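Local coordinates for virulence associated protein VapB (Rhodococcus equi, PDB 4CV7) that is a plasmid-encoded, virulence-associated protein of unknown molecular function, its core folded as an eight-stranded antiparallel beta-barrel, at residues E3-V12 against G44-L55; M29-I40 against V97-H108. One frame throughout, in Å; residues are numbered along the deposited sequence. Where two conformers were deposited one is given.

How the contacts relate
Both contacts are antiparallel strand pairings in the same closed eight-stranded barrel, and their centres lie 14 Å apart. Contact 1 joins strand 4-14 to strand 42-52, the first and fourth in the chain; contact 2 joins strand 29-37 to strand 100-108, the third and eighth. Strand 18-25 stands between strands 4-14 and 29-37, and residues 38-41 lead from contact 2 back to contact 1. The two meet directly where Val12 CG1 packs 3.8 Å from Val97 CG2. The side chain of Asp32 in contact 2 is about 4 Å from a bound cobalt ion; in contact 1 the side chain of Asn11 is about 7 Å from a bound cobalt ion.

Contact 1. Residues E3-V12 against G44-L55; sequences EQQYDVHGNV and GAFWGTLFTSDL
Phe46 lays its ring over the backbone of Gly10: Gly10 CA lies 3.9 Å from the centroid of the Phe46 ring and 19° off its normal, a CH-pi contact. The ring is swung over the neighbouring strand because Phe46 CG sits between its own backbone N and carbonyl carbon (chi1 62°). Val23, Ile76 and Ala91 are among the residues packed round it, which places the ring in the barrel interior. Further along this face, Val8 CG1 meets Leu50 CB at 3.6 Å, and Tyr6 CE1 approaches Thr52 CG2 at 3.9 Å. The Tyr6 hydroxyl is tied by a water in the ring plane to Thr52 O and Leu55 N.

Five hydrogen-bonded pairs, from Gln4-Thr52 to Val12-Gly44, run without a break between the antiparallel strands. This seam closes the barrel of two Greek keys, pairing its first strand with its fourth. Leu50 N, for example, gives Tyr6 O a 2.8 Å bond.

The opposite face carries Gln5, His9, Trp47 and Phe51. The extended Gln5 chain runs alongside Phe51, pointing the same way, with Gln5 CG 3.6 Å from Phe51 CD2 and amide and ring planes 51° apart. Thr49 CG2 sits over one face of the Phe51 ring, near its rim, and His88 stacks with that ring. At the Glu3 end of the pairing, Glu3 OE2 accepts a bond from a water that Ser53 N also reaches, while Glu3 OE1 lies 3.4 Å from Phe51 CB.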
loop_
_atom_site.group_PDB
_atom_site.type_symbol
_atom_site.label_atom_id
_atom_site.label_comp_id
_atom_site.label_asym_id
_atom_site.label_seq_id
_atom_site.Cartn_x
_atom_site.Cartn_y
_atom_site.Cartn_z
ATOM N N GLU A 3 -9.275 -10.721 11.640
ATOM C CA GLU A 3 -8.463 -10.518 10.419
ATOM C C GLU A 3 -7.742 -11.774 9.897
ATOM O O GLU A 3 -6.979 -12.391 10.599
ATOM C CB GLU A 3 -7.483 -9.360 10.607
ATOM C CG GLU A 3 -8.250 -8.039 10.586
ATOM C CD GLU A 3 -7.413 -6.821 10.625
ATOM O OE1 GLU A 3 -6.300 -6.884 11.206
ATOM O OE2 GLU A 3 -7.947 -5.763 10.162
ATOM N N GLN A 4 -7.913 -12.064 8.601
ATOM C CA GLN A 4 -7.055 -13.039 7.929
ATOM C C GLN A 4 -5.744 -12.380 7.522
ATOM O O GLN A 4 -5.735 -11.151 7.317
ATOM C CB GLN A 4 -7.764 -13.640 6.734
ATOM C CG GLN A 4 -8.889 -14.491 7.167
ATOM C CD GLN A 4 -9.255 -15.470 6.059
ATOM O OE1 GLN A 4 -8.392 -16.200 5.522
ATOM N NE2 GLN A 4 -10.497 -15.438 5.663
ATOM N N GLN A 5 -4.684 -13.166 7.446
ATOM C CA GLN A 5 -3.373 -12.729 7.040
ATOM C C GLN A 5 -2.962 -13.354 5.756
ATOM O O GLN A 5 -3.110 -14.540 5.548
ATOM C CB GLN A 5 -2.344 -13.105 8.094
ATOM C CG GLN A 5 -2.606 -12.409 9.413
ATOM C CD GLN A 5 -1.646 -12.794 10.475
ATOM O OE1 GLN A 5 -0.510 -13.149 10.236
ATOM N NE2 GLN A 5 -2.092 -12.603 11.670
ATOM N N TYR A 6 -2.214 -12.605 4.998
ATOM C CA TYR A 6 -1.705 -12.996 3.694
ATOM C C TYR A 6 -0.327 -12.464 3.479
ATOM O O TYR A 6 -0.133 -11.260 3.675
ATOM C CB TYR A 6 -2.619 -12.526 2.568
ATOM C CG TYR A 6 -4.130 -12.820 2.745
ATOM C CD1 TYR A 6 -4.889 -11.943 3.488
ATOM C CD2 TYR A 6 -4.717 -13.933 2.240
ATOM C CE1 TYR A 6 -6.237 -12.183 3.711
ATOM C CE2 TYR A 6 -6.085 -14.161 2.353
ATOM C CZ TYR A 6 -6.859 -13.245 3.111
ATOM O OH TYR A 6 -8.193 -13.477 3.293
ATOM N N ASP A 7 0.578 -13.245 2.887
ATOM C CA ASP A 7 1.879 -12.770 2.543
ATOM C C ASP A 7 1.755 -11.845 1.362
ATOM O O ASP A 7 1.040 -12.175 0.384
ATOM C CB ASP A 7 2.765 -13.976 2.141
ATOM C CG ASP A 7 3.222 -14.802 3.305
ATOM O OD1 ASP A 7 3.172 -14.392 4.467
ATOM O OD2 ASP A 7 3.769 -15.866 2.945
ATOM N N VAL A 8 2.440 -10.710 1.348
ATOM C CA VAL A 8 2.430 -9.837 0.189
ATOM C C VAL A 8 3.834 -9.290 -0.041
ATOM O O VAL A 8 4.685 -9.422 0.844
ATOM C CB VAL A 8 1.498 -8.619 0.357
ATOM C CG1 VAL A 8 0.029 -9.077 0.452
ATOM C CG2 VAL A 8 1.898 -7.738 1.538
ATOM N N HIS A 9 4.064 -8.742 -1.208
ATOM C CA HIS A 9 5.322 -8.030 -1.465
ATOM C C HIS A 9 4.982 -6.875 -2.354
ATOM O O HIS A 9 3.875 -6.802 -2.932
ATOM C CB HIS A 9 6.393 -8.921 -2.077
ATOM C CG HIS A 9 6.017 -9.473 -3.425
ATOM N ND1 HIS A 9 5.216 -10.593 -3.574
ATOM C CD2 HIS A 9 6.360 -9.100 -4.693
ATOM C CE1 HIS A 9 5.079 -10.875 -4.865
ATOM N NE2 HIS A 9 5.758 -9.984 -5.566
ATOM N N GLY A 10 5.845 -5.919 -2.463
ATOM C CA GLY A 10 5.595 -4.739 -3.204
ATOM C C GLY A 10 6.803 -3.903 -3.478
ATOM O O GLY A 10 7.906 -4.288 -3.130
ATOM N N ASN A 11 6.570 -2.724 -4.042
ATOM C CA ASN A 11 7.668 -1.834 -4.242
ATOM C C ASN A 11 7.161 -0.383 -4.241
ATOM O O ASN A 11 5.952 -0.109 -4.357
ATOM C CB ASN A 11 8.435 -2.198 -5.531
ATOM C CG ASN A 11 7.557 -2.256 -6.788
ATOM O OD1 ASN A 11 6.888 -1.295 -7.137
ATOM N ND2 ASN A 11 7.405 -3.436 -7.349
ATOM N N VAL A 12 8.099 0.538 -4.132
ATOM C CA VAL A 12 7.815 1.956 -4.120
ATOM C C VAL A 12 8.899 2.687 -4.895
ATOM O O VAL A 12 10.099 2.365 -4.713
ATOM C CB VAL A 12 7.718 2.480 -2.677
ATOM C CG1 VAL A 12 8.948 2.096 -1.852
ATOM C CG2 VAL A 12 7.458 3.967 -2.589
ATOM N N GLY A 44 12.498 1.211 -3.546
ATOM C CA GLY A 44 12.773 -0.027 -2.872
ATOM C C GLY A 44 11.668 -1.042 -2.898
ATOM O O GLY A 44 10.599 -0.703 -3.228
ATOM N N ALA A 45 11.969 -2.265 -2.575
ATOM C CA ALA A 45 11.032 -3.379 -2.498
ATOM C C ALA A 45 10.761 -3.682 -1.005
ATOM O O ALA A 45 11.550 -3.342 -0.134
ATOM C CB ALA A 45 11.477 -4.575 -3.314
ATOM N N PHE A 46 9.604 -4.293 -0.747
ATOM C CA PHE A 46 9.239 -4.665 0.574
ATOM C C PHE A 46 8.494 -6.000 0.578
ATOM O O PHE A 46 7.862 -6.396 -0.399
ATOM C CB PHE A 46 8.530 -3.513 1.286
ATOM C CG PHE A 46 7.245 -3.080 0.636
ATOM C CD1 PHE A 46 6.067 -3.780 0.852
ATOM C CD2 PHE A 46 7.180 -1.956 -0.224
ATOM C CE1 PHE A 46 4.908 -3.386 0.264
ATOM C CE2 PHE A 46 6.012 -1.558 -0.830
ATOM C CZ PHE A 46 4.873 -2.276 -0.558
ATOM N N TRP A 47 8.573 -6.659 1.746
ATOM C CA TRP A 47 7.805 -7.850 2.009
ATOM C C TRP A 47 7.031 -7.613 3.226
ATOM O O TRP A 47 7.467 -6.927 4.134
ATOM C CB TRP A 47 8.790 -9.049 2.284
ATOM C CG TRP A 47 9.470 -9.211 1.021
ATOM C CD1 TRP A 47 9.045 -9.950 -0.008
ATOM C CD2 TRP A 47 10.560 -8.417 0.535
ATOM N NE1 TRP A 47 9.794 -9.711 -1.103
ATOM C CE2 TRP A 47 10.714 -8.730 -0.809
ATOM C CE3 TRP A 47 11.401 -7.448 1.114
ATOM C CZ2 TRP A 47 11.700 -8.130 -1.611
ATOM C CZ3 TRP A 47 12.391 -6.842 0.318
ATOM C CH2 TRP A 47 12.535 -7.188 -1.021
ATOM N N GLY A 48 5.884 -8.199 3.303
ATOM C CA GLY A 48 5.111 -8.053 4.507
ATOM C C GLY A 48 3.806 -8.857 4.538
ATOM O O GLY A 48 3.740 -9.855 3.821
ATOM N N THR A 49 2.916 -8.466 5.437
ATOM C CA THR A 49 1.686 -9.157 5.649
ATOM C C THR A 49 0.537 -8.228 5.437
ATOM O O THR A 49 0.501 -7.141 6.038
ATOM C CB THR A 49 1.665 -9.769 7.065
ATOM O OG1 THR A 49 2.816 -10.652 7.207
ATOM C CG2 THR A 49 0.420 -10.549 7.356
ATOM N N LEU A 50 -0.423 -8.631 4.679
ATOM C CA LEU A 50 -1.713 -7.997 4.549
ATOM C C LEU A 50 -2.687 -8.594 5.599
ATOM O O LEU A 50 -2.837 -9.840 5.634
ATOM C CB LEU A 50 -2.287 -8.228 3.126
ATOM C CG LEU A 50 -3.739 -7.774 2.900
ATOM C CD1 LEU A 50 -3.974 -6.298 2.982
ATOM C CD2 LEU A 50 -4.268 -8.310 1.551
ATOM N N PHE A 51 -3.339 -7.756 6.384
ATOM C CA PHE A 51 -4.334 -8.111 7.334
ATOM C C PHE A 51 -5.644 -7.553 6.854
ATOM O O PHE A 51 -5.773 -6.300 6.644
ATOM C CB PHE A 51 -4.020 -7.555 8.706
ATOM C CG PHE A 51 -2.687 -7.961 9.281
ATOM C CD1 PHE A 51 -1.550 -7.360 8.840
ATOM C CD2 PHE A 51 -2.639 -8.914 10.224
ATOM C CE1 PHE A 51 -0.315 -7.697 9.389
ATOM C CE2 PHE A 51 -1.388 -9.282 10.828
ATOM C CZ PHE A 51 -0.255 -8.621 10.362
ATOM N N THR A 52 -6.664 -8.354 6.675
ATOM C CA THR A 52 -8.018 -7.870 6.341
ATOM C C THR A 52 -9.081 -8.812 6.762
ATOM O O THR A 52 -8.851 -10.057 6.654
ATOM C CB THR A 52 -8.161 -7.520 4.855
ATOM O OG1 THR A 52 -9.465 -6.963 4.648
ATOM C CG2 THR A 52 -7.965 -8.668 3.995
ATOM N N SER A 53 -10.189 -8.335 7.252
ATOM C CA SER A 53 -11.326 -9.144 7.580
ATOM C C SER A 53 -12.242 -9.420 6.372
ATOM O O SER A 53 -13.153 -10.254 6.495
ATOM C CB SER A 53 -12.086 -8.516 8.712
ATOM O OG SER A 53 -12.592 -7.274 8.289
ATOM N N ASP A 54 -11.969 -8.808 5.246
ATOM C CA ASP A 54 -12.807 -9.084 4.040
ATOM C C ASP A 54 -11.985 -8.661 2.784
ATOM O O ASP A 54 -11.977 -7.552 2.323
ATOM C CB ASP A 54 -14.082 -8.279 4.137
ATOM C CG ASP A 54 -15.098 -8.627 3.079
ATOM O OD1 ASP A 54 -14.703 -9.195 1.978
ATOM O OD2 ASP A 54 -16.328 -8.432 3.253
ATOM N N LEU A 55 -11.302 -9.661 2.273
ATOM C CA LEU A 55 -10.414 -9.490 1.120
ATOM C C LEU A 55 -11.146 -8.963 -0.094
ATOM O O LEU A 55 -10.682 -8.044 -0.748
ATOM C CB LEU A 55 -9.674 -10.835 0.880
ATOM C CG LEU A 55 -8.598 -10.710 -0.238
ATOM C CD1 LEU A 55 -7.409 -9.866 0.171
ATOM C CD2 LEU A 55 -8.117 -12.086 -0.684
HETATM O O HOH W 1 -9.615 -5.491 7.957
HETATM O O HOH W 2 -10.184 -11.817 4.309
#

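Contact 2. Residues M29-I40 against V97-H108; sequences MVFDGDAGGLTI and VVGVGGGSGSWH
Phe31 and Trp107 meet on the barrel interior as a non-hydrogen-bonded pair. Phe31 CB rests over the Trp107 six-membered ring, 3.5 Å from its centroid and only 7° off the normal. With Phe31 CG anti to the backbone N (chi1 -179°), the phenyl group turns its edge toward the face of the indole's five-membered ring, centroids 5.0 Å apart and planes at 52°. Beyond it, Phe31 CZ reaches Gly105 CA at 3.7 Å, so the absence of a side chain at Gly105 lets the ring lie close to the opposing backbone.

On the outer face, Val30 and His108 lie side by side. Val30 CB is 4.0 Å from the centroid of the His108 imidazole, over the same ring that Val30 O approaches near its rim. His108 NE2, buried here, has no hydrogen-bonding partner in the model. Farther along, one water donates to Asp34 OD2 and also bonds Ser104 OG.

Backbone bonds set the register, including a 2.8 Å bond from Asp34 N to Ser104 O. Past the paired strands, Thr39 OG1 accepts from Val98 N at 2.8 Å, tying together the loops that leave and enter the strands.

A second shell packs against these groups. Phe65 and Phe78 each make edge-to-face contacts with Phe31, while Tyr59 meets Trp107. Lys20 forms salt bridges with both Asp32 and Asp34, and Tyr18 bonds Asp34 as well, which together position the two carboxylates. Thr39 OG1 is also bonded to Ala96 O. Pairing the third strand with the last in this antiparallel fashion is one of the pairings between strands distant in sequence that mark the Greek-key barrel.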
loop_
_atom_site.group_PDB
_atom_site.type_symbol
_atom_site.label_atom_id
_atom_site.label_comp_id
_atom_site.label_asym_id
_atom_site.label_seq_id
_atom_site.Cartn_x
_atom_site.Cartn_y
_atom_site.Cartn_z
ATOM N N MET A 29 -3.842 -10.389 -7.289
ATOM C CA MET A 29 -4.334 -9.060 -7.434
ATOM C C MET A 29 -3.189 -8.045 -7.253
ATOM O O MET A 29 -2.249 -8.298 -6.533
ATOM C CB MET A 29 -5.372 -8.777 -6.351
ATOM C CG MET A 29 -6.566 -8.061 -6.833
ATOM S SD MET A 29 -7.500 -8.785 -8.217
ATOM C CE MET A 29 -8.348 -10.140 -7.367
ATOM N N VAL A 30 -3.308 -6.885 -7.841
ATOM C CA VAL A 30 -2.273 -5.927 -7.816
ATOM C C VAL A 30 -2.832 -4.539 -7.387
ATOM O O VAL A 30 -3.838 -4.108 -7.932
ATOM C CB VAL A 30 -1.590 -5.765 -9.215
ATOM C CG1 VAL A 30 -0.571 -4.704 -9.145
ATOM C CG2 VAL A 30 -1.072 -7.106 -9.732
ATOM N N PHE A 31 -2.171 -3.911 -6.395
ATOM C CA PHE A 31 -2.505 -2.533 -5.952
ATOM C C PHE A 31 -1.584 -1.588 -6.723
ATOM O O PHE A 31 -0.369 -1.734 -6.608
ATOM C CB PHE A 31 -2.351 -2.410 -4.497
ATOM C CG PHE A 31 -2.689 -1.032 -3.965
ATOM C CD1 PHE A 31 -3.992 -0.628 -3.893
ATOM C CD2 PHE A 31 -1.697 -0.120 -3.605
ATOM C CE1 PHE A 31 -4.316 0.664 -3.418
ATOM C CE2 PHE A 31 -2.055 1.139 -3.086
ATOM C CZ PHE A 31 -3.329 1.525 -3.090
ATOM N N ASP A 32 -2.195 -0.582 -7.327
ATOM C CA ASP A 32 -1.486 0.553 -7.958
ATOM C C ASP A 32 -1.846 1.795 -7.181
ATOM O O ASP A 32 -3.030 2.230 -7.277
ATOM C CB ASP A 32 -1.948 0.689 -9.418
ATOM C CG ASP A 32 -1.172 1.719 -10.279
ATOM O OD1 ASP A 32 -0.433 2.585 -9.839
ATOM O OD2 ASP A 32 -1.298 1.664 -11.512
ATOM N N GLY A 33 -0.881 2.380 -6.514
ATOM C CA GLY A 33 -1.191 3.612 -5.753
ATOM C C GLY A 33 -0.260 4.761 -6.009
ATOM O O GLY A 33 0.903 4.592 -6.311
ATOM N N ASP A 34 -0.860 5.950 -5.990
ATOM C CA ASP A 34 -0.171 7.175 -6.302
ATOM C C ASP A 34 -0.310 8.094 -5.087
ATOM O O ASP A 34 -1.424 8.503 -4.824
ATOM C CB ASP A 34 -0.823 7.818 -7.520
ATOM C CG ASP A 34 -0.656 6.963 -8.746
ATOM O OD1 ASP A 34 0.416 6.957 -9.331
ATOM O OD2 ASP A 34 -1.653 6.465 -9.212
ATOM N N ALA A 35 0.799 8.390 -4.451
ATOM C CA ALA A 35 0.767 9.122 -3.180
ATOM C C ALA A 35 1.528 10.404 -3.330
ATOM O O ALA A 35 2.449 10.570 -4.115
ATOM C CB ALA A 35 1.317 8.335 -2.053
ATOM N N GLY A 36 1.189 11.387 -2.443
ATOM C CA GLY A 36 2.067 12.435 -2.045
ATOM C C GLY A 36 2.585 12.212 -0.665
ATOM O O GLY A 36 1.870 11.640 0.185
ATOM N N GLY A 37 3.722 12.759 -0.378
ATOM C CA GLY A 37 4.319 12.596 0.955
ATOM C C GLY A 37 5.639 13.238 1.037
ATOM O O GLY A 37 6.339 13.328 0.060
ATOM N N LEU A 38 6.127 13.492 2.191
ATOM C CA LEU A 38 7.394 14.145 2.386
ATOM C C LEU A 38 8.361 12.996 2.631
ATOM O O LEU A 38 8.477 12.446 3.778
ATOM C CB LEU A 38 7.294 15.141 3.554
ATOM C CG LEU A 38 6.439 16.358 3.235
ATOM C CD1 LEU A 38 6.317 17.217 4.500
ATOM C CD2 LEU A 38 6.945 17.123 2.076
ATOM N N THR A 39 9.087 12.616 1.623
ATOM C CA THR A 39 10.080 11.626 1.807
ATOM C C THR A 39 11.290 11.748 0.889
ATOM O O THR A 39 11.316 12.707 0.114
ATOM C CB THR A 39 9.543 10.285 1.704
ATOM O OG1 THR A 39 10.543 9.329 2.112
ATOM C CG2 THR A 39 9.038 9.923 0.427
ATOM N N ILE A 40 12.272 10.885 1.166
ATOM C CA ILE A 40 13.520 10.756 0.450
ATOM C C ILE A 40 13.317 10.107 -0.934
ATOM O O ILE A 40 12.604 9.097 -1.035
ATOM C CB ILE A 40 14.525 9.818 1.355
ATOM C CG1 ILE A 40 14.680 10.446 2.764
ATOM C CG2 ILE A 40 15.848 9.401 0.790
ATOM C CD1 ILE A 40 15.196 11.843 2.623
ATOM N N VAL A 97 11.278 5.700 2.010
ATOM C CA VAL A 97 10.016 6.068 2.665
ATOM C C VAL A 97 10.260 6.388 4.130
ATOM O O VAL A 97 10.398 5.521 5.010
ATOM C CB VAL A 97 8.894 5.028 2.463
ATOM C CG1 VAL A 97 7.592 5.508 3.103
ATOM C CG2 VAL A 97 8.703 4.685 0.984
ATOM N N VAL A 98 10.377 7.676 4.399
ATOM C CA VAL A 98 10.362 8.152 5.778
ATOM C C VAL A 98 9.019 8.829 5.791
ATOM O O VAL A 98 8.444 9.021 4.721
ATOM C CB VAL A 98 11.533 9.135 6.091
ATOM C CG1 VAL A 98 12.855 8.502 5.747
ATOM C CG2 VAL A 98 11.367 10.470 5.374
ATOM N N GLY A 99 8.548 9.255 6.953
ATOM C CA GLY A 99 7.442 10.121 6.996
ATOM C C GLY A 99 6.124 9.446 6.809
ATOM O O GLY A 99 6.085 8.170 6.756
ATOM N N VAL A 100 5.079 10.278 6.570
ATOM C CA VAL A 100 3.811 9.803 6.286
ATOM C C VAL A 100 3.438 10.324 4.850
ATOM O O VAL A 100 4.160 11.093 4.181
ATOM C CB VAL A 100 2.835 10.240 7.363
ATOM C CG1 VAL A 100 3.246 9.857 8.781
ATOM C CG2 VAL A 100 2.552 11.740 7.276
ATOM N N GLY A 101 2.426 9.710 4.278
ATOM C CA GLY A 101 1.889 10.239 3.008
ATOM C C GLY A 101 0.703 9.399 2.641
ATOM O O GLY A 101 0.218 8.545 3.430
ATOM N N GLY A 102 0.204 9.647 1.450
ATOM C CA GLY A 102 -0.972 8.936 1.034
ATOM C C GLY A 102 -1.526 9.485 -0.253
ATOM O O GLY A 102 -1.052 10.511 -0.761
ATOM N N GLY A 103 -2.520 8.808 -0.825
ATOM C CA GLY A 103 -3.121 9.225 -2.071
ATOM C C GLY A 103 -4.125 8.235 -2.535
ATOM O O GLY A 103 -4.788 7.529 -1.791
ATOM N N SER A 104 -4.336 8.200 -3.849
ATOM C CA SER A 104 -5.351 7.353 -4.487
ATOM C C SER A 104 -4.742 5.990 -4.846
ATOM O O SER A 104 -3.564 5.941 -5.164
ATOM C CB SER A 104 -5.931 8.037 -5.756
ATOM O OG SER A 104 -4.930 8.223 -6.750
ATOM N N GLY A 105 -5.537 4.971 -4.881
ATOM C CA GLY A 105 -5.101 3.714 -5.447
ATOM C C GLY A 105 -6.270 2.782 -5.503
ATOM O O GLY A 105 -7.277 2.930 -4.887
ATOM N N SER A 106 -6.026 1.715 -6.276
ATOM C CA SER A 106 -7.036 0.636 -6.394
ATOM C C SER A 106 -6.344 -0.685 -6.780
ATOM O O SER A 106 -5.197 -0.709 -7.215
ATOM C CB SER A 106 -8.169 1.031 -7.281
ATOM O OG SER A 106 -7.598 1.241 -8.526
ATOM N N TRP A 107 -7.138 -1.728 -6.625
ATOM C CA TRP A 107 -6.697 -3.112 -6.915
ATOM C C TRP A 107 -7.254 -3.514 -8.247
ATOM O O TRP A 107 -8.406 -3.212 -8.615
ATOM C CB TRP A 107 -7.154 -4.095 -5.841
ATOM C CG TRP A 107 -6.615 -3.807 -4.466
ATOM C CD1 TRP A 107 -7.139 -2.974 -3.495
ATOM C CD2 TRP A 107 -5.436 -4.394 -3.871
ATOM N NE1 TRP A 107 -6.384 -3.017 -2.383
ATOM C CE2 TRP A 107 -5.340 -3.888 -2.561
ATOM C CE3 TRP A 107 -4.472 -5.323 -4.313
ATOM C CZ2 TRP A 107 -4.313 -4.265 -1.729
ATOM C CZ3 TRP A 107 -3.463 -5.674 -3.396
ATOM C CH2 TRP A 107 -3.400 -5.163 -2.162
ATOM N N HIS A 108 -6.419 -4.305 -8.944
ATOM C CA HIS A 108 -6.951 -4.893 -10.202
ATOM C C HIS A 108 -6.351 -6.260 -10.429
ATOM O O HIS A 108 -5.350 -6.624 -9.828
ATOM C CB HIS A 108 -6.636 -3.965 -11.326
ATOM C CG HIS A 108 -5.184 -3.767 -11.502
ATOM N ND1 HIS A 108 -4.375 -4.679 -12.170
ATOM C CD2 HIS A 108 -4.364 -2.780 -11.073
ATOM C CE1 HIS A 108 -3.127 -4.236 -12.144
ATOM N NE2 HIS A 108 -3.107 -3.088 -11.498
HETATM O O HOH W 3 -4.095 5.806 -8.385
HETATM O O HOH W 4 4.317 13.893 4.510
#